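Uronate isomerase (Bacillus halodurans C-125, PDB 3HK5) probably catalyses the zinc-dependent isomerisation of uronates such as D-glucuronate to the corresponding ketose acids, and here holds D-arabinaric acid beside a zinc ion. Local coordinates at residues A256-V261 and L297-S302; D274-A279 and W325-N330. All blocks are in the same frame, centred on the assembly; numbering follows the deposited sequence.

Contact 1. Residues A256-V261 and L297-S302; sequences AMMIGV and LVTMLS. With RAT (D-arabinaric acid), chain C.
I259 and M300 sit next to each other on parallel neighbouring strands, their side chains running the same way, with I259 CG2 3.9 Å from M300 CE. The bend at chi3 of M300 (86°) folds that terminal methyl back toward the isoleucine. The backbone of I259 is bonded at both its N and its O: I259 N donates to T299 O at 3.1 Å, and I259 O receives L301 N at 2.8 Å. L301 lies just past the end of its strand and turns its side chain toward the other segment, where CD2 meets V261 CA at 3.7 Å and also touches G260 O. Any side chain at G260 would run into L301 CB, and a phi of 116° there itself calls for glycine. These are adjacent strands of the distorted beta/alpha barrel of the amidohydrolase superfamily: M257, V298, I259 and M300 face outward, with helix 282-290 over M257 and I259, while A256, L297, M258 and T299 share the inner face. At the start, M257 N donates to L297 O at 2.9 Å, and L297 CB packs 3.9 Å from A256 CB. M258 reaches inward past T299 CG2 to set CE 3.0 Å from O1B of the D-arabinaric acid, near zinc-binding H26. With an alanine here, the arm beyond CB is gone, which would probably leave O1B without its methyl neighbour and open a gap beside H26 and W325.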
loop_
_atom_site.group_PDB
_atom_site.type_symbol
_atom_site.label_atom_id
_atom_site.label_comp_id
_atom_site.label_asym_id
_atom_site.label_seq_id
_atom_site.Cartn_x
_atom_site.Cartn_y
_atom_site.Cartn_z
ATOM N N ALA A 256 2.291 -30.180 5.807
ATOM C CA ALA A 256 2.352 -29.997 4.364
ATOM C C ALA A 256 1.528 -28.788 3.954
ATOM O O ALA A 256 0.362 -28.672 4.319
ATOM C CB ALA A 256 1.835 -31.240 3.652
ATOM N N MET A 257 2.147 -27.889 3.194
ATOM C CA MET A 257 1.481 -26.693 2.715
ATOM C C MET A 257 1.522 -26.693 1.186
ATOM O O MET A 257 2.592 -26.754 0.593
ATOM C CB MET A 257 2.181 -25.435 3.263
ATOM C CG MET A 257 2.194 -25.321 4.798
ATOM S SD MET A 257 2.891 -23.764 5.428
ATOM C CE MET A 257 4.595 -24.031 5.067
ATOM N N MET A 258 0.350 -26.650 0.559
ATOM C CA MET A 258 0.242 -26.621 -0.897
ATOM C C MET A 258 -0.259 -25.201 -1.179
ATOM O O MET A 258 -1.452 -24.900 -1.088
ATOM C CB MET A 258 -0.740 -27.705 -1.374
ATOM C CG MET A 258 -0.449 -29.101 -0.754
ATOM S SD MET A 258 -1.212 -30.533 -1.577
ATOM C CE MET A 258 -2.767 -30.334 -1.166
ATOM N N ILE A 259 0.693 -24.335 -1.510
ATOM C CA ILE A 259 0.451 -22.910 -1.709
ATOM C C ILE A 259 0.281 -22.399 -3.136
ATOM O O ILE A 259 0.958 -22.857 -4.062
ATOM C CB ILE A 259 1.609 -22.117 -1.044
ATOM C CG1 ILE A 259 1.767 -22.564 0.414
ATOM C CG2 ILE A 259 1.366 -20.602 -1.148
ATOM C CD1 ILE A 259 3.087 -22.135 1.046
ATOM N N GLY A 260 -0.624 -21.433 -3.297
ATOM C CA GLY A 260 -0.846 -20.822 -4.596
ATOM C C GLY A 260 -2.199 -20.983 -5.265
ATOM O O GLY A 260 -2.402 -20.457 -6.368
ATOM N N VAL A 261 -3.127 -21.693 -4.623
ATOM C CA VAL A 261 -4.446 -21.912 -5.219
ATOM C C VAL A 261 -5.489 -20.830 -4.901
ATOM O O VAL A 261 -5.762 -20.525 -3.736
ATOM C CB VAL A 261 -5.027 -23.292 -4.809
ATOM C CG1 VAL A 261 -5.251 -23.350 -3.306
ATOM C CG2 VAL A 261 -6.331 -23.547 -5.549
ATOM N N LEU A 297 6.568 -29.903 4.575
ATOM C CA LEU A 297 6.549 -30.444 3.224
ATOM C C LEU A 297 5.879 -29.346 2.418
ATOM O O LEU A 297 4.768 -28.932 2.742
ATOM C CB LEU A 297 5.703 -31.709 3.163
ATOM C CG LEU A 297 6.386 -32.990 3.639
ATOM C CD1 LEU A 297 5.329 -34.038 4.002
ATOM C CD2 LEU A 297 7.314 -33.510 2.525
ATOM N N VAL A 298 6.538 -28.859 1.377
ATOM C CA VAL A 298 5.948 -27.790 0.584
ATOM C C VAL A 298 5.969 -27.994 -0.921
ATOM O O VAL A 298 6.935 -28.531 -1.479
ATOM C CB VAL A 298 6.645 -26.434 0.863
ATOM C CG1 VAL A 298 6.100 -25.361 -0.067
ATOM C CG2 VAL A 298 6.434 -26.021 2.301
ATOM N N THR A 299 4.878 -27.579 -1.565
ATOM C CA THR A 299 4.762 -27.610 -3.021
ATOM C C THR A 299 3.971 -26.346 -3.368
ATOM O O THR A 299 3.039 -25.962 -2.645
ATOM C CB THR A 299 4.023 -28.860 -3.542
ATOM O OG1 THR A 299 4.330 -29.034 -4.935
ATOM C CG2 THR A 299 2.511 -28.711 -3.386
ATOM N N MET A 300 4.353 -25.681 -4.452
ATOM C CA MET A 300 3.666 -24.454 -4.834
ATOM C C MET A 300 3.082 -24.545 -6.240
ATOM O O MET A 300 3.604 -25.250 -7.106
ATOM C CB MET A 300 4.627 -23.267 -4.668
ATOM C CG MET A 300 5.097 -23.111 -3.206
ATOM S SD MET A 300 6.207 -21.733 -2.886
ATOM C CE MET A 300 4.972 -20.455 -2.625
ATOM N N LEU A 301 1.985 -23.831 -6.449
ATOM C CA LEU A 301 1.267 -23.852 -7.715
ATOM C C LEU A 301 1.774 -22.925 -8.830
ATOM O O LEU A 301 1.608 -23.230 -10.003
ATOM C CB LEU A 301 -0.211 -23.560 -7.445
ATOM C CG LEU A 301 -1.230 -23.892 -8.538
ATOM C CD1 LEU A 301 -1.160 -25.384 -8.895
ATOM C CD2 LEU A 301 -2.622 -23.526 -8.036
ATOM N N SER A 302 2.378 -21.797 -8.473
ATOM C CA SER A 302 2.852 -20.866 -9.484
ATOM C C SER A 302 4.213 -21.216 -10.082
ATOM O O SER A 302 5.164 -21.533 -9.367
ATOM C CB SER A 302 2.907 -19.448 -8.917
ATOM O OG SER A 302 3.373 -18.528 -9.894
HETATM O O1A RAT C . -5.931 -28.990 -3.158
HETATM C C1 RAT C . -5.481 -30.043 -3.680
HETATM O O1B RAT C . -5.025 -31.027 -3.057
HETATM C C2 RAT C . -5.491 -30.124 -5.206
HETATM O O2 RAT C . -4.535 -31.121 -5.627
HETATM C C3 RAT C . -6.898 -30.475 -5.746
HETATM O O3 RAT C . -7.224 -31.834 -5.417
HETATM C C4 RAT C . -7.031 -30.288 -7.287
HETATM O O4 RAT C . -8.406 -30.206 -7.664
HETATM C C5 RAT C . -6.382 -31.437 -8.094
HETATM O O5A RAT C . -7.132 -32.236 -8.688
HETATM O O5B RAT C . -5.118 -31.487 -8.100
#

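Contact 2. Residues D274-A279 and W325-N330; sequences DFVGKA and WWFMNN. With RAT (D-arabinaric acid), chain C; CO3 (carbonate ion), chain D.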
loop_
_atom_site.group_PDB
_atom_site.type_symbol
_atom_site.label_atom_id
_atom_site.label_comp_id
_atom_site.label_asym_id
_atom_site.label_seq_id
_atom_site.Cartn_x
_atom_site.Cartn_y
_atom_site.Cartn_z
ATOM N N ASP A 274 -10.779 -23.702 -10.102
ATOM C CA ASP A 274 -9.711 -23.044 -9.350
ATOM C C ASP A 274 -8.615 -22.456 -10.241
ATOM O O ASP A 274 -8.266 -23.011 -11.286
ATOM C CB ASP A 274 -9.098 -24.010 -8.329
ATOM C CG ASP A 274 -10.109 -24.484 -7.303
ATOM O OD1 ASP A 274 -11.067 -23.729 -7.024
ATOM O OD2 ASP A 274 -9.941 -25.598 -6.767
ATOM N N PHE A 275 -8.073 -21.328 -9.799
ATOM C CA PHE A 275 -7.028 -20.612 -10.518
ATOM C C PHE A 275 -5.728 -20.635 -9.694
ATOM O O PHE A 275 -5.654 -21.284 -8.647
ATOM C CB PHE A 275 -7.516 -19.177 -10.791
ATOM C CG PHE A 275 -6.632 -18.373 -11.717
ATOM C CD1 PHE A 275 -6.053 -18.952 -12.841
ATOM C CD2 PHE A 275 -6.423 -17.018 -11.483
ATOM C CE1 PHE A 275 -5.278 -18.195 -13.719
ATOM C CE2 PHE A 275 -5.655 -16.251 -12.355
ATOM C CZ PHE A 275 -5.079 -16.843 -13.480
ATOM N N VAL A 276 -4.709 -19.926 -10.162
ATOM C CA VAL A 276 -3.412 -19.911 -9.490
ATOM C C VAL A 276 -2.853 -18.501 -9.335
ATOM O O VAL A 276 -3.217 -17.596 -10.082
ATOM C CB VAL A 276 -2.405 -20.746 -10.304
ATOM C CG1 VAL A 276 -2.321 -20.182 -11.719
ATOM C CG2 VAL A 276 -1.040 -20.739 -9.649
ATOM N N GLY A 277 -1.961 -18.324 -8.366
ATOM C CA GLY A 277 -1.343 -17.026 -8.148
ATOM C C GLY A 277 0.027 -17.192 -7.511
ATOM O O GLY A 277 0.257 -18.144 -6.755
ATOM N N LYS A 278 0.949 -16.289 -7.827
ATOM C CA LYS A 278 2.284 -16.353 -7.250
ATOM C C LYS A 278 2.165 -15.896 -5.800
ATOM O O LYS A 278 1.462 -14.931 -5.497
ATOM C CB LYS A 278 3.249 -15.423 -7.993
ATOM C CG LYS A 278 4.689 -15.475 -7.471
ATOM C CD LYS A 278 5.559 -14.389 -8.087
ATOM C CE LYS A 278 7.021 -14.556 -7.675
ATOM N NZ LYS A 278 7.920 -13.549 -8.329
ATOM N N ALA A 279 2.842 -16.592 -4.902
ATOM C CA ALA A 279 2.794 -16.223 -3.504
ATOM C C ALA A 279 4.108 -15.593 -3.065
ATOM O O ALA A 279 5.130 -15.682 -3.763
ATOM C CB ALA A 279 2.504 -17.452 -2.661
ATOM N N TRP A 325 2.975 -29.915 -8.779
ATOM C CA TRP A 325 1.560 -29.804 -8.487
ATOM C C TRP A 325 0.575 -29.185 -9.466
ATOM O O TRP A 325 0.766 -28.056 -9.933
ATOM C CB TRP A 325 1.431 -29.090 -7.139
ATOM C CG TRP A 325 0.054 -29.019 -6.577
ATOM C CD1 TRP A 325 -0.900 -29.991 -6.607
ATOM C CD2 TRP A 325 -0.486 -27.948 -5.799
ATOM N NE1 TRP A 325 -2.006 -29.596 -5.885
ATOM C CE2 TRP A 325 -1.777 -28.345 -5.378
ATOM C CE3 TRP A 325 -0.001 -26.688 -5.411
ATOM C CZ2 TRP A 325 -2.592 -27.530 -4.589
ATOM C CZ3 TRP A 325 -0.809 -25.879 -4.629
ATOM C CH2 TRP A 325 -2.096 -26.304 -4.226
ATOM N N TRP A 326 -0.471 -29.955 -9.774
ATOM C CA TRP A 326 -1.589 -29.493 -10.593
ATOM C C TRP A 326 -1.223 -28.853 -11.943
ATOM O O TRP A 326 -0.951 -29.549 -12.929
ATOM C CB TRP A 326 -2.360 -28.493 -9.726
ATOM C CG TRP A 326 -3.818 -28.307 -9.973
ATOM C CD1 TRP A 326 -4.509 -28.502 -11.141
ATOM C CD2 TRP A 326 -4.752 -27.756 -9.042
ATOM N NE1 TRP A 326 -5.818 -28.093 -10.990
ATOM C CE2 TRP A 326 -5.992 -27.632 -9.711
ATOM C CE3 TRP A 326 -4.658 -27.346 -7.701
ATOM C CZ2 TRP A 326 -7.131 -27.116 -9.084
ATOM C CZ3 TRP A 326 -5.795 -26.829 -7.079
ATOM C CH2 TRP A 326 -7.014 -26.721 -7.776
ATOM N N PHE A 327 -1.244 -27.523 -11.989
ATOM C CA PHE A 327 -0.914 -26.802 -13.216
ATOM C C PHE A 327 0.577 -26.885 -13.546
ATOM O O PHE A 327 0.994 -26.496 -14.633
ATOM C CB PHE A 327 -1.362 -25.338 -13.111
ATOM C CG PHE A 327 -2.833 -25.178 -12.813
ATOM C CD1 PHE A 327 -3.792 -25.818 -13.602
ATOM C CD2 PHE A 327 -3.258 -24.429 -11.718
ATOM C CE1 PHE A 327 -5.164 -25.717 -13.298
ATOM C CE2 PHE A 327 -4.625 -24.320 -11.406
ATOM C CZ PHE A 327 -5.575 -24.969 -12.199
ATOM N N MET A 328 1.371 -27.388 -12.599
ATOM C CA MET A 328 2.812 -27.568 -12.797
ATOM C C MET A 328 3.055 -28.974 -13.384
ATOM O O MET A 328 4.123 -29.261 -13.935
ATOM C CB MET A 328 3.565 -27.476 -11.451
ATOM C CG MET A 328 3.589 -26.097 -10.765
ATOM S SD MET A 328 4.523 -24.831 -11.656
ATOM C CE MET A 328 3.235 -24.252 -12.696
ATOM N N ASN A 329 2.054 -29.844 -13.260
ATOM C CA ASN A 329 2.170 -31.234 -13.708
ATOM C C ASN A 329 2.058 -31.449 -15.220
ATOM O O ASN A 329 1.222 -32.217 -15.700
ATOM C CB ASN A 329 1.138 -32.086 -12.957
ATOM C CG ASN A 329 1.496 -33.559 -12.942
ATOM O OD1 ASN A 329 2.639 -33.935 -13.223
ATOM N ND2 ASN A 329 0.520 -34.405 -12.604
ATOM N N ASN A 330 2.932 -30.773 -15.958
ATOM C CA ASN A 330 2.983 -30.848 -17.411
ATOM C C ASN A 330 4.447 -31.016 -17.815
ATOM O O ASN A 330 5.321 -30.322 -17.301
ATOM C CB ASN A 330 2.387 -29.569 -18.005
ATOM C CG ASN A 330 0.900 -29.454 -17.733
ATOM O OD1 ASN A 330 0.097 -30.155 -18.352
ATOM N ND2 ASN A 330 0.523 -28.591 -16.784
HETATM O O1A RAT C . -5.931 -28.990 -3.158
HETATM C C1 RAT C . -5.481 -30.043 -3.680
HETATM O O1B RAT C . -5.025 -31.027 -3.057
HETATM C C2 RAT C . -5.491 -30.124 -5.206
HETATM O O2 RAT C . -4.535 -31.121 -5.627
HETATM C C3 RAT C . -6.898 -30.475 -5.746
HETATM O O3 RAT C . -7.224 -31.834 -5.417
HETATM C C4 RAT C . -7.031 -30.288 -7.287
HETATM O O4 RAT C . -8.406 -30.206 -7.664
HETATM C C5 RAT C . -6.382 -31.437 -8.094
HETATM O O5A RAT C . -7.132 -32.236 -8.688
HETATM O O5B RAT C . -5.118 -31.487 -8.100
HETATM C C CO3 D . -8.429 -27.557 -13.952
HETATM O O1 CO3 D . -8.128 -26.658 -14.856
HETATM O O2 CO3 D . -9.118 -28.613 -14.297
HETATM O O3 CO3 D . -7.994 -27.429 -12.720
#
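D274 meets W326 at the far rim of its indole: D274 CB lies 3.5 Å from W326 CH2, and OD2 comes up to the same carbon at the ring edge, in plane. CG stands beside the backbone N, opposite the carbonyl carbon (chi1 -62°), which brings the carboxylate to that edge, turned 72° from the indole. OD2 forms a salt bridge with K263, and OD1 takes the backbone N of R264. The backbone O of D274 lies near the plane of the F327 ring, at its edge, 3.5 Å from CZ, and also accepts a bond from K315 of a neighbouring subunit. F275 turns away and packs on V311 of that subunit, which F327 touches too. V276 points back in, placing CB 4.0 Å from F327 CD2. F327 in turn backs W326, its CZ 3.3 Å above one indole face, while C4 of the D-arabinaric acid lies 3.4 Å above the opposite face; both are offset toward the rim. W326 NE1 donates to O3 of a carbonate ion, probably from the crystallisation liquor, at 2.9 Å; H49 and R314 and K315 of the neighbouring subunit also hold it. W325 NE1 reaches O2 of the sugar acid at 3.0 Å in an almost straight bond (175°). The tandem tryptophans thus form an aromatic wall of the sugar-acid pocket at the zinc site, with a subunit interface close behind it.

How the contacts relate
Of the four segments, 256-261 comes first along the chain, on strand 255-262, and strand 275-276 returns antiparallel beside it, joined by a probable hydrogen bond from G277 N to G260 O. The chain then runs through helix 282-290 into strand 296-300, where contact 1 closes a beta-alpha-beta crossover that includes strand 275-276 and that helix. Helix 306-315 and strand 319-321 follow before 325-330 closes contact 2. The two loops therefore cross rather than nest. L301 joins them, packing its CG on V276 and its CD1 on W326. Contact 1 pairs two neighbouring parallel strands of the barrel, contact 2 ties the antiparallel extension to the loop before helix 331-345, and both reach the D-arabinaric acid.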